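Local atomic coordinates of cell division control protein Cdc48 (Mycobacterium smegmatis, PDB entry 5E7P), a protein that probably binds and hydrolyses ATP as a member of the AAA ATPase family, and is seen here with ADP in two nucleotide pockets. Residues 24-29 against 92-97; 48-53 against 100-105; 169-174 against 433-438; 409-414 against 453-458; 544-549 against 578-583. One frame throughout, in Å; residues are numbered along the deposited sequence.

Contacts 1 and 2 belong to one sheet of the CDC48-type N-terminal domain: strands 22-28 and 98-104 are neighbours there, and L24 O lies 2.8 Å from V100 N, a probable hydrogen bond. Contact 3 lies on helix 427-448 and contact 4 reaches the next helix, 456-462; they touch where A438 CA meets L454 CD1 at 3.7 Å. The R435 side chain of contact 3 is about 7 Å from a bound ADP, that of L454 in contact 4 about 13 Å. Contact 5 stands apart in the second AAA module, its centre about 45 Å from that of contact 1, with the F583 side chain about 4 Å from that of T533, which binds the other ADP.

Contact 1 of 5, residues 24-29 against 92-97; sequences LTARLN and AGVREN
In the CDC48-type N-terminal domain, whose sequence family belongs to the double-psi barrel clan, A26 on strand 22-28 is bonded by N97 in the loop between helix 86-92 and strand 98-104. N97 N gives its hydrogen to A26 O at 2.7 Å. The bond is bent, 138° at the hydrogen, and the donor is tilted 21° from the carbonyl plane. A26 also pairs through its backbone with A98, so the loop joins the strand just where strand 98-104 begins. On the apolar side, A26 CB meets V94 CG1 at 4.0 Å; this methyl lies opposite the backbone N of V94 (chi1 -176°), which carries it toward the alanine. V94 N bonds to L89 O in the Schellman motif that ends helix 86-92 at G93, and L89 itself packs on A26 and L28. The outer side is polar. E96, its chain extended beyond CG, reaches obliquely to L28, with OE1 3.3 Å from L28 CB. Its OE1 accepts from water 1 at 2.8 Å, and the same water receives weak bonds from N97 ND2, also at 2.8 Å, and from L28 N. The N97 amide crosses the R27 stem at a slant, its plane nearly perpendicular to the guanidinium and ND2 lying 3.7 Å from R27 CG, while T25 CG2 rests near the N97 carbonyl. One direct bond and one shared water thus do the polar work: the loop is tied directly to the A26 carbonyl, whereas the E96 and N97 ends, in exposed residues, are linked through solvent.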
# COMPACT_ATOMS: atom_id res chain seq x y z
N LEU A 24 -8.44 -1.62 -29.13
CA LEU A 24 -8.09 -0.24 -29.44
C LEU A 24 -6.99 -0.20 -30.51
O LEU A 24 -6.40 -1.22 -30.84
CB LEU A 24 -7.61 0.50 -28.19
CG LEU A 24 -8.60 0.63 -27.03
CD1 LEU A 24 -7.96 1.41 -25.89
CD2 LEU A 24 -9.88 1.31 -27.48
N THR A 25 -6.74 1.00 -31.03
CA THR A 25 -5.63 1.21 -31.95
C THR A 25 -4.40 1.61 -31.15
O THR A 25 -4.46 2.52 -30.32
CB THR A 25 -5.96 2.30 -32.99
OG1 THR A 25 -7.25 2.05 -33.56
CG2 THR A 25 -4.91 2.32 -34.09
N ALA A 26 -3.28 0.94 -31.40
CA ALA A 26 -2.06 1.20 -30.66
C ALA A 26 -1.12 2.12 -31.43
O ALA A 26 -0.50 1.71 -32.41
CB ALA A 26 -1.35 -0.11 -30.32
N ARG A 27 -1.02 3.37 -30.98
CA ARG A 27 -0.11 4.33 -31.60
C ARG A 27 1.16 4.50 -30.77
O ARG A 27 1.13 4.41 -29.54
CB ARG A 27 -0.80 5.68 -31.80
CG ARG A 27 -2.04 5.61 -32.67
CD ARG A 27 -2.49 7.00 -33.11
NE ARG A 27 -2.39 7.98 -32.03
CZ ARG A 27 -2.84 9.23 -32.11
NH1 ARG A 27 -2.71 10.05 -31.08
NH2 ARG A 27 -3.42 9.65 -33.23
N LEU A 28 2.27 4.74 -31.45
CA LEU A 28 3.57 4.89 -30.80
C LEU A 28 3.66 6.21 -30.04
O LEU A 28 3.50 7.28 -30.62
CB LEU A 28 4.69 4.79 -31.84
CG LEU A 28 6.16 4.71 -31.38
CD1 LEU A 28 6.78 6.09 -31.23
CD2 LEU A 28 6.28 3.92 -30.07
N ASN A 29 3.91 6.12 -28.74
CA ASN A 29 4.12 7.31 -27.92
C ASN A 29 5.43 7.97 -28.32
O ASN A 29 6.50 7.40 -28.14
CB ASN A 29 4.13 6.94 -26.43
CG ASN A 29 3.93 8.14 -25.53
OD1 ASN A 29 4.37 9.25 -25.85
ND2 ASN A 29 3.27 7.93 -24.40
N ALA A 92 3.97 -6.66 -26.21
CA ALA A 92 2.60 -7.07 -26.47
C ALA A 92 2.44 -7.73 -27.83
O ALA A 92 1.38 -8.27 -28.15
CB ALA A 92 1.66 -5.88 -26.35
N GLY A 93 3.50 -7.69 -28.63
CA GLY A 93 3.47 -8.26 -29.97
C GLY A 93 2.51 -7.52 -30.87
O GLY A 93 1.74 -8.13 -31.62
N VAL A 94 2.54 -6.19 -30.79
CA VAL A 94 1.66 -5.35 -31.58
C VAL A 94 2.46 -4.38 -32.45
O VAL A 94 3.37 -3.70 -31.96
CB VAL A 94 0.70 -4.53 -30.68
CG1 VAL A 94 -0.27 -3.73 -31.53
CG2 VAL A 94 -0.04 -5.45 -29.73
N ARG A 95 2.14 -4.33 -33.73
CA ARG A 95 2.76 -3.37 -34.64
C ARG A 95 2.18 -1.98 -34.40
O ARG A 95 1.13 -1.84 -33.78
CB ARG A 95 2.52 -3.78 -36.10
CG ARG A 95 3.20 -5.08 -36.50
CD ARG A 95 2.74 -5.55 -37.87
NE ARG A 95 1.35 -6.01 -37.87
CZ ARG A 95 0.32 -5.28 -38.28
NH1 ARG A 95 -0.91 -5.79 -38.23
NH2 ARG A 95 0.50 -4.06 -38.74
N GLU A 96 2.87 -0.96 -34.89
CA GLU A 96 2.37 0.41 -34.75
C GLU A 96 1.11 0.59 -35.58
O GLU A 96 1.01 0.06 -36.70
CB GLU A 96 3.44 1.42 -35.15
CG GLU A 96 3.10 2.85 -34.75
CD GLU A 96 4.18 3.85 -35.16
OE1 GLU A 96 3.94 5.07 -35.01
OE2 GLU A 96 5.25 3.41 -35.62
N ASN A 97 0.14 1.32 -35.03
CA ASN A 97 -1.15 1.55 -35.67
C ASN A 97 -1.98 0.28 -35.89
O ASN A 97 -2.93 0.28 -36.67
CB ASN A 97 -0.99 2.32 -36.99
CG ASN A 97 -0.34 3.67 -36.80
OD1 ASN A 97 0.72 3.94 -37.36
ND2 ASN A 97 -0.96 4.53 -36.00
O HOH W 1 1.23 5.55 -34.51

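Contact 2 of 5, residues 48-53 against 100-105; sequences AALGIR and VLVSPV
L50, the last residue of helix 44-50, and I52 just beyond it pack against V102 and P104 on strand 98-104, joining helix and sheet in the CDC48-type N-terminal domain. The side-chain contacts are apolar. L50 splits its two methyls: CD1 touches V102 CG1 at 3.9 Å, the side chains crossing at about a right angle, while CD2 meets P104 CD at a slant, 4.1 Å away. V102 has CG1 opposite its backbone N (chi1 -168°), which turns that methyl to L50. I52 adds a second grip on the proline: its CG1 sits between the backbone N and the carbonyl carbon (chi1 60°), with CG2 beside the N and turned to P104. Polar groups here look elsewhere. The L50 carbonyl accepts a hydrogen bond from S20 OG, and strand 98-104 spends its backbone bonds on its neighbours, V102 with L22 and S103 with A59. G51, with positive phi, is the C-prime residue of a Schellman motif, with I52 N bonded to L47 O and a weak bond from G51 N to A48 O at 3.2 Å; this turns the chain so that I52 follows L50 onto the same proline. I52 and V102 also reach V58 and L60 of strand 57-61. P104 is thus met at three ring carbons: besides CD, P104 CG lies 4.0 Å from L50 O and P104 CB 4.0 Å from I52 CG2.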
# COMPACT_ATOMS: atom_id res chain seq x y z
N ALA A 48 -13.11 4.16 -17.61
CA ALA A 48 -14.46 4.03 -17.10
C ALA A 48 -15.14 2.76 -17.63
O ALA A 48 -15.79 2.03 -16.88
CB ALA A 48 -15.28 5.26 -17.45
N ALA A 49 -14.98 2.50 -18.92
CA ALA A 49 -15.59 1.34 -19.56
C ALA A 49 -15.00 0.03 -19.04
O ALA A 49 -15.71 -0.98 -18.92
CB ALA A 49 -15.42 1.41 -21.07
N LEU A 50 -13.71 0.05 -18.72
CA LEU A 50 -13.04 -1.14 -18.21
C LEU A 50 -13.29 -1.35 -16.72
O LEU A 50 -13.11 -2.45 -16.20
CB LEU A 50 -11.54 -1.07 -18.50
CG LEU A 50 -11.15 -1.19 -19.97
CD1 LEU A 50 -9.63 -1.11 -20.12
CD2 LEU A 50 -11.70 -2.49 -20.57
N GLY A 51 -13.71 -0.29 -16.03
CA GLY A 51 -14.01 -0.37 -14.62
C GLY A 51 -12.79 -0.16 -13.74
O GLY A 51 -12.72 -0.69 -12.62
N ILE A 52 -11.82 0.60 -14.23
CA ILE A 52 -10.59 0.86 -13.49
C ILE A 52 -10.32 2.35 -13.34
O ILE A 52 -10.92 3.17 -14.03
CB ILE A 52 -9.38 0.23 -14.19
CG1 ILE A 52 -9.23 0.81 -15.60
CG2 ILE A 52 -9.52 -1.29 -14.24
CD1 ILE A 52 -8.08 0.22 -16.37
N ARG A 53 -9.42 2.68 -12.42
CA ARG A 53 -8.98 4.06 -12.25
C ARG A 53 -7.61 4.22 -12.89
O ARG A 53 -7.03 3.26 -13.39
CB ARG A 53 -8.88 4.42 -10.77
CG ARG A 53 -10.18 4.32 -10.00
CD ARG A 53 -9.95 4.63 -8.53
NE ARG A 53 -8.99 3.70 -7.94
CZ ARG A 53 -8.33 3.92 -6.81
NH1 ARG A 53 -8.51 5.05 -6.13
NH2 ARG A 53 -7.47 3.01 -6.35
N VAL A 100 -4.94 -3.58 -30.54
CA VAL A 100 -4.50 -4.13 -29.27
C VAL A 100 -5.68 -4.39 -28.33
O VAL A 100 -6.60 -3.57 -28.23
CB VAL A 100 -3.45 -3.22 -28.58
CG1 VAL A 100 -4.01 -1.82 -28.34
CG2 VAL A 100 -2.97 -3.84 -27.27
N LEU A 101 -5.66 -5.54 -27.67
CA LEU A 101 -6.68 -5.86 -26.68
C LEU A 101 -6.27 -5.36 -25.30
O LEU A 101 -5.19 -5.70 -24.80
CB LEU A 101 -6.95 -7.37 -26.64
CG LEU A 101 -8.12 -7.87 -27.50
CD1 LEU A 101 -9.43 -7.26 -27.02
CD2 LEU A 101 -7.89 -7.57 -28.98
N VAL A 102 -7.12 -4.55 -24.69
CA VAL A 102 -6.86 -3.99 -23.37
C VAL A 102 -7.89 -4.52 -22.38
O VAL A 102 -9.08 -4.57 -22.69
CB VAL A 102 -6.91 -2.45 -23.40
CG1 VAL A 102 -6.36 -1.88 -22.10
CG2 VAL A 102 -6.14 -1.92 -24.59
N SER A 103 -7.43 -4.90 -21.20
CA SER A 103 -8.32 -5.42 -20.16
C SER A 103 -7.65 -5.34 -18.80
O SER A 103 -6.43 -5.43 -18.70
CB SER A 103 -8.70 -6.87 -20.47
OG SER A 103 -7.57 -7.72 -20.35
N PRO A 104 -8.46 -5.17 -17.74
CA PRO A 104 -7.92 -5.18 -16.38
C PRO A 104 -7.22 -6.50 -16.08
O PRO A 104 -7.66 -7.55 -16.54
CB PRO A 104 -9.17 -5.03 -15.50
CG PRO A 104 -10.33 -5.38 -16.39
CD PRO A 104 -9.91 -4.93 -17.75
N VAL A 105 -6.13 -6.43 -15.33
CA VAL A 105 -5.38 -7.63 -14.97
C VAL A 105 -5.12 -7.66 -13.48
O VAL A 105 -4.88 -6.63 -12.86
CB VAL A 105 -4.05 -7.72 -15.76
CG1 VAL A 105 -3.11 -6.58 -15.38
CG2 VAL A 105 -3.38 -9.07 -15.54

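Contact 3 of 5, residues 169-174 against 433-438; sequences VGITWT and VVREGA
W173 turns the benzene edge of its indole to R435, with NE close to the ring plane and 3.9 Å from CH2; seen from the arginine, CH2 lies over one face of the guanidinium. The two planes stand 75° apart, and the arginine meets the ring at its edge. One face of the indole has I171 CA 4.3 Å above it, toward the rim. At an edge of the guanidinium, in its plane, NH1 gives a hydrogen bond to water 2 at 2.9 Å, and that water donates to V169 O at 3.2 Å. The arginine is bent at its third torsion (chi3 -55°), which turns the guanidinium toward the indole edge, while R435 CD touches I171 CG1 at 3.9 Å. V169 packs on the helix: its CG1, opposite the backbone N (chi1 -176°), meets V434 CG1 at 3.6 Å and also touches the R435 backbone, while CG2 meets A438 CB at 4.0 Å. G170, with positive phi, closes helix 160-169 in a Schellman motif and turns the chain toward the indole. W173 is further packed by T129, M132 and A133 of helix 127-133, with a weak bond from NE1 to L147 O. The loop leading from helix 160-169 to strand 177-184 thus lies against helix 427-448, whose first residues V427 and A428 line the ADP pocket, and helix 456-462 packs against V433 and E436.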
# COMPACT_ATOMS: atom_id res chain seq x y z
N VAL A 169 21.27 11.80 -6.41
CA VAL A 169 19.86 11.45 -6.32
C VAL A 169 19.72 9.94 -6.09
O VAL A 169 18.64 9.44 -5.77
CB VAL A 169 19.10 11.92 -7.59
CG1 VAL A 169 17.62 11.66 -7.46
CG2 VAL A 169 19.33 13.40 -7.80
N GLY A 170 20.82 9.22 -6.22
CA GLY A 170 20.85 7.81 -5.87
C GLY A 170 20.77 6.86 -7.05
O GLY A 170 20.48 5.68 -6.89
N ILE A 171 21.02 7.38 -8.25
CA ILE A 171 21.05 6.54 -9.44
C ILE A 171 22.43 5.90 -9.61
O ILE A 171 23.40 6.57 -9.96
CB ILE A 171 20.67 7.32 -10.71
CG1 ILE A 171 19.24 7.86 -10.58
CG2 ILE A 171 20.79 6.44 -11.94
CD1 ILE A 171 18.74 8.58 -11.82
N THR A 172 22.50 4.60 -9.36
CA THR A 172 23.75 3.86 -9.44
C THR A 172 23.78 2.97 -10.68
O THR A 172 24.79 2.87 -11.37
CB THR A 172 23.96 2.98 -8.19
OG1 THR A 172 23.96 3.82 -7.03
CG2 THR A 172 25.27 2.22 -8.28
N TRP A 173 22.65 2.33 -10.96
CA TRP A 173 22.52 1.44 -12.10
C TRP A 173 22.57 2.19 -13.43
O TRP A 173 22.47 3.42 -13.46
CB TRP A 173 21.21 0.65 -12.00
CG TRP A 173 20.01 1.53 -11.88
CD1 TRP A 173 19.18 1.93 -12.89
CD2 TRP A 173 19.49 2.11 -10.68
NE1 TRP A 173 18.18 2.73 -12.40
CE2 TRP A 173 18.35 2.86 -11.04
CE3 TRP A 173 19.87 2.08 -9.34
CZ2 TRP A 173 17.59 3.56 -10.11
CZ3 TRP A 173 19.12 2.78 -8.41
CH2 TRP A 173 17.99 3.51 -8.80
N THR A 174 22.71 1.45 -14.52
CA THR A 174 22.78 2.04 -15.85
C THR A 174 21.51 1.75 -16.65
O THR A 174 20.59 1.10 -16.15
CB THR A 174 24.00 1.53 -16.63
OG1 THR A 174 23.96 0.11 -16.72
CG2 THR A 174 25.29 1.95 -15.93
N VAL A 433 10.09 9.97 -7.51
CA VAL A 433 9.67 11.24 -8.10
C VAL A 433 10.89 12.12 -8.36
O VAL A 433 11.01 12.72 -9.43
CB VAL A 433 8.67 11.98 -7.19
CG1 VAL A 433 8.52 13.43 -7.62
CG2 VAL A 433 7.32 11.27 -7.21
N VAL A 434 11.79 12.19 -7.38
CA VAL A 434 12.98 13.01 -7.49
C VAL A 434 13.97 12.47 -8.53
O VAL A 434 14.56 13.23 -9.29
CB VAL A 434 13.67 13.18 -6.12
CG1 VAL A 434 15.03 13.85 -6.27
CG2 VAL A 434 12.79 13.99 -5.18
N ARG A 435 14.13 11.15 -8.57
CA ARG A 435 15.00 10.52 -9.57
C ARG A 435 14.51 10.83 -10.98
O ARG A 435 15.32 11.12 -11.87
CB ARG A 435 15.10 9.01 -9.36
CG ARG A 435 15.78 8.60 -8.06
CD ARG A 435 16.28 7.16 -8.12
NE ARG A 435 15.23 6.22 -8.45
CZ ARG A 435 14.40 5.68 -7.56
NH1 ARG A 435 14.50 6.00 -6.28
NH2 ARG A 435 13.46 4.82 -7.96
N GLU A 436 13.20 10.76 -11.17
CA GLU A 436 12.59 11.09 -12.46
C GLU A 436 12.80 12.56 -12.78
O GLU A 436 13.06 12.93 -13.92
CB GLU A 436 11.10 10.75 -12.45
CG GLU A 436 10.36 11.15 -13.72
CD GLU A 436 10.81 10.37 -14.94
OE1 GLU A 436 11.23 9.20 -14.78
OE2 GLU A 436 10.76 10.93 -16.06
N GLY A 437 12.70 13.40 -11.75
CA GLY A 437 12.91 14.83 -11.91
C GLY A 437 14.33 15.12 -12.36
O GLY A 437 14.56 16.08 -13.10
N ALA A 438 15.27 14.30 -11.92
CA ALA A 438 16.67 14.45 -12.31
C ALA A 438 16.87 14.08 -13.77
O ALA A 438 17.77 14.60 -14.43
CB ALA A 438 17.56 13.60 -11.41
O HOH W 2 16.47 7.39 -4.76

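Contact 4 of 5, residues 409-414 against 453-458; sequences PSEDLD and VLRHAD
H456 ND1 donates to L413 O at 2.8 Å, with the oxygen near the ring plane and the donor tilted 34° from the carbonyl plane. Two backbone bonds form a single bridge between S410 and L454: E411 N to L454 O at 2.8 Å, nearly straight on to the carbonyl, and L454 N to P409 O at 3.0 Å. A weak bond from H456 N to D412 O follows. The imidazole has D414 OD2 4.2 Å above one face, offset toward the rim; this carboxylate could favour a protonated ring. E411 and R455 run side by side, but OE1 stands well out of the guanidinium plane, 3.9 Å from NH2: a long salt bridge of charges only. The two loops, with nearly the same direction, precede helices 415-420 and 456-462, in a helical region consistent with the lid of the first AAA module. R455 is the N-cap of helix 456-462, and V453 O is held by R444 of helix 427-448. V453 CG2 touches the E411 stem at CG, 3.6 Å away, on one side of the bridge; on the other L413 CD2 lies 4.1 Å from L454 CB, with L405 against both leucines.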
# COMPACT_ATOMS: atom_id res chain seq x y z
N PRO A 409 21.33 20.19 -6.97
CA PRO A 409 21.21 21.51 -7.60
C PRO A 409 19.80 21.79 -8.11
O PRO A 409 19.28 21.04 -8.94
CB PRO A 409 22.19 21.43 -8.78
CG PRO A 409 22.41 19.97 -9.00
CD PRO A 409 22.31 19.33 -7.65
N SER A 410 19.19 22.86 -7.61
CA SER A 410 17.80 23.18 -7.95
C SER A 410 17.52 24.68 -7.94
O SER A 410 18.34 25.48 -7.50
CB SER A 410 16.85 22.45 -7.00
OG SER A 410 17.09 22.84 -5.65
N GLU A 411 16.34 25.05 -8.44
CA GLU A 411 15.91 26.44 -8.48
C GLU A 411 14.65 26.67 -7.64
O GLU A 411 14.67 26.52 -6.42
CB GLU A 411 15.66 26.89 -9.92
CG GLU A 411 16.92 27.09 -10.74
CD GLU A 411 16.63 27.33 -12.21
OE1 GLU A 411 15.44 27.40 -12.58
OE2 GLU A 411 17.59 27.45 -13.00
N ASP A 412 13.56 27.04 -8.31
CA ASP A 412 12.29 27.30 -7.64
C ASP A 412 11.43 26.05 -7.65
O ASP A 412 10.55 25.90 -8.51
CB ASP A 412 11.55 28.45 -8.33
CG ASP A 412 12.39 29.71 -8.43
OD1 ASP A 412 13.14 29.85 -9.43
OD2 ASP A 412 12.30 30.57 -7.53
N LEU A 413 11.66 25.16 -6.70
CA LEU A 413 11.00 23.86 -6.68
C LEU A 413 9.54 23.90 -6.26
O LEU A 413 8.73 23.12 -6.75
CB LEU A 413 11.77 22.88 -5.80
CG LEU A 413 13.20 22.55 -6.24
CD1 LEU A 413 13.84 21.58 -5.27
CD2 LEU A 413 13.19 21.98 -7.65
N ASP A 414 9.21 24.82 -5.35
CA ASP A 414 7.85 24.93 -4.81
C ASP A 414 7.41 23.58 -4.23
O ASP A 414 6.41 23.00 -4.66
CB ASP A 414 6.87 25.43 -5.88
CG ASP A 414 5.50 25.77 -5.31
OD1 ASP A 414 5.36 25.83 -4.07
OD2 ASP A 414 4.57 25.99 -6.11
N VAL A 453 19.83 21.51 -13.75
CA VAL A 453 19.35 22.11 -12.51
C VAL A 453 17.84 21.91 -12.35
O VAL A 453 17.05 22.37 -13.18
CB VAL A 453 19.73 23.61 -12.42
CG1 VAL A 453 19.40 24.34 -13.72
CG2 VAL A 453 19.04 24.26 -11.23
N LEU A 454 17.46 21.22 -11.28
CA LEU A 454 16.06 20.85 -11.05
C LEU A 454 15.14 22.06 -10.86
O LEU A 454 15.43 22.96 -10.08
CB LEU A 454 15.94 19.92 -9.85
CG LEU A 454 15.70 18.44 -10.14
CD1 LEU A 454 16.94 17.80 -10.74
CD2 LEU A 454 15.26 17.70 -8.88
N ARG A 455 14.02 22.05 -11.58
CA ARG A 455 13.00 23.08 -11.41
C ARG A 455 11.67 22.43 -11.08
O ARG A 455 11.55 21.21 -11.08
CB ARG A 455 12.89 23.93 -12.68
CG ARG A 455 12.68 23.14 -13.95
CD ARG A 455 12.80 24.02 -15.18
NE ARG A 455 14.10 24.69 -15.24
CZ ARG A 455 14.51 25.41 -16.28
NH1 ARG A 455 13.74 25.55 -17.35
NH2 ARG A 455 15.71 25.98 -16.25
N HIS A 456 10.66 23.26 -10.78
CA HIS A 456 9.35 22.76 -10.40
C HIS A 456 8.69 21.95 -11.51
O HIS A 456 7.96 21.00 -11.25
CB HIS A 456 8.43 23.92 -10.01
CG HIS A 456 7.02 23.50 -9.72
ND1 HIS A 456 6.66 22.85 -8.56
CD2 HIS A 456 5.89 23.64 -10.45
CE1 HIS A 456 5.37 22.60 -8.58
NE2 HIS A 456 4.87 23.07 -9.71
N ALA A 457 8.97 22.34 -12.76
CA ALA A 457 8.41 21.65 -13.92
C ALA A 457 8.78 20.17 -13.94
O ALA A 457 7.98 19.33 -14.32
CB ALA A 457 8.87 22.34 -15.20
N ASP A 458 10.01 19.87 -13.52
CA ASP A 458 10.52 18.50 -13.53
C ASP A 458 9.78 17.61 -12.54
O ASP A 458 9.41 16.48 -12.86
CB ASP A 458 12.01 18.49 -13.23
CG ASP A 458 12.80 19.39 -14.16
OD1 ASP A 458 12.44 19.48 -15.35
OD2 ASP A 458 13.78 20.01 -13.69

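Contact 5 of 5, residues 544-549 against 578-583; sequences RLSVHA and APSLVF
S546, H548, S580 and V582 point to one face of the paired strands, V547, A549, L581 and F583 to the other. On the first face H548 folds back along its own strand: CG lies beside the backbone N (chi1 -45°), which brings the NE2 edge of the ring to the serines. NE2 donates to S546 OG at 3.0 Å, 24° out of the ring plane, and weakly to S580 OG at 3.4 Å. The two hydroxyl oxygens, S546 OG and S580 OG, are 2.8 Å apart, and each has a partner in or just after helix 563-576: S546 OG bonds to S577 O, S580 OG to A574 O. This polar group is thus bound at several points though buried. On the other face A549 CB packs on F583 CB at 3.6 Å. L545 CD1 lies against the S580-L581 backbone, 4.0 Å from L581 CB. The backbones run parallel at 16°, in register S546 with S580 to A549 with F583: L581 N bonds to S546 O and H548 N to L581 O, both at 2.9 Å. Before the strand, P579, after a cis peptide, sets its CG near R544 O. Neighbouring parallel strands joined through helices 552-558 and 563-576 make a beta-alpha-beta crossover of the P-loop fold, and strand 580-585 is the Walker B strand, F583 approaching T533 of the ADP site.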
# COMPACT_ATOMS: atom_id res chain seq x y z
N ARG A 544 -0.02 11.13 9.16
CA ARG A 544 0.22 11.43 10.58
C ARG A 544 -0.77 10.71 11.49
O ARG A 544 -1.30 11.27 12.44
CB ARG A 544 0.19 12.95 10.83
CG ARG A 544 0.84 13.39 12.13
CD ARG A 544 0.96 14.90 12.21
NE ARG A 544 1.89 15.43 11.21
CZ ARG A 544 3.20 15.53 11.39
NH1 ARG A 544 3.98 16.02 10.42
NH2 ARG A 544 3.75 15.14 12.53
N LEU A 545 -1.02 9.45 11.16
CA LEU A 545 -2.05 8.66 11.81
C LEU A 545 -1.87 7.21 11.39
O LEU A 545 -2.15 6.86 10.25
CB LEU A 545 -3.43 9.17 11.38
CG LEU A 545 -4.62 8.24 11.65
CD1 LEU A 545 -4.79 8.06 13.15
CD2 LEU A 545 -5.89 8.78 11.01
N SER A 546 -1.38 6.37 12.29
CA SER A 546 -1.17 4.97 11.96
C SER A 546 -2.50 4.22 11.91
O SER A 546 -3.33 4.35 12.82
CB SER A 546 -0.19 4.31 12.93
OG SER A 546 -0.63 4.42 14.27
N VAL A 547 -2.71 3.45 10.85
CA VAL A 547 -3.96 2.73 10.67
C VAL A 547 -3.78 1.24 10.93
O VAL A 547 -2.84 0.61 10.43
CB VAL A 547 -4.53 2.94 9.25
CG1 VAL A 547 -5.82 2.14 9.06
CG2 VAL A 547 -4.75 4.42 8.99
N HIS A 548 -4.69 0.67 11.72
CA HIS A 548 -4.64 -0.73 12.09
C HIS A 548 -6.02 -1.33 11.86
O HIS A 548 -6.93 -1.15 12.66
CB HIS A 548 -4.22 -0.87 13.56
CG HIS A 548 -3.06 0.01 13.93
ND1 HIS A 548 -1.75 -0.40 13.84
CD2 HIS A 548 -3.02 1.29 14.38
CE1 HIS A 548 -0.95 0.58 14.22
NE2 HIS A 548 -1.70 1.62 14.55
N ALA A 549 -6.16 -2.04 10.74
CA ALA A 549 -7.47 -2.47 10.27
C ALA A 549 -7.58 -3.97 10.06
O ALA A 549 -6.66 -4.61 9.57
CB ALA A 549 -7.82 -1.75 8.98
N ALA A 578 0.35 5.15 18.56
CA ALA A 578 -0.46 6.37 18.62
C ALA A 578 0.27 7.60 18.07
O ALA A 578 1.47 7.75 18.27
CB ALA A 578 -0.90 6.62 20.05
N PRO A 579 -0.47 8.49 17.37
CA PRO A 579 -1.91 8.49 17.12
C PRO A 579 -2.38 7.39 16.16
O PRO A 579 -1.80 7.20 15.09
CB PRO A 579 -2.16 9.87 16.50
CG PRO A 579 -0.86 10.24 15.88
CD PRO A 579 0.19 9.68 16.80
N SER A 580 -3.42 6.67 16.55
CA SER A 580 -3.84 5.48 15.82
C SER A 580 -5.34 5.41 15.58
O SER A 580 -6.14 5.80 16.42
CB SER A 580 -3.40 4.21 16.57
OG SER A 580 -1.99 4.16 16.74
N LEU A 581 -5.70 4.89 14.41
CA LEU A 581 -7.08 4.54 14.11
C LEU A 581 -7.20 3.02 14.07
O LEU A 581 -6.42 2.34 13.40
CB LEU A 581 -7.52 5.12 12.77
CG LEU A 581 -8.87 4.64 12.23
CD1 LEU A 581 -9.99 5.01 13.18
CD2 LEU A 581 -9.14 5.22 10.84
N VAL A 582 -8.17 2.49 14.81
CA VAL A 582 -8.43 1.06 14.81
C VAL A 582 -9.71 0.79 14.03
O VAL A 582 -10.81 1.09 14.50
CB VAL A 582 -8.58 0.51 16.24
CG1 VAL A 582 -8.85 -0.98 16.21
CG2 VAL A 582 -7.33 0.81 17.04
N PHE A 583 -9.56 0.23 12.84
CA PHE A 583 -10.70 -0.04 11.97
C PHE A 583 -11.11 -1.51 12.05
O PHE A 583 -10.41 -2.40 11.56
CB PHE A 583 -10.37 0.35 10.53
CG PHE A 583 -11.53 0.22 9.58
CD1 PHE A 583 -12.84 0.24 10.05
CD2 PHE A 583 -11.31 0.06 8.22
CE1 PHE A 583 -13.91 0.12 9.17
CE2 PHE A 583 -12.38 -0.06 7.34
CZ PHE A 583 -13.68 -0.04 7.82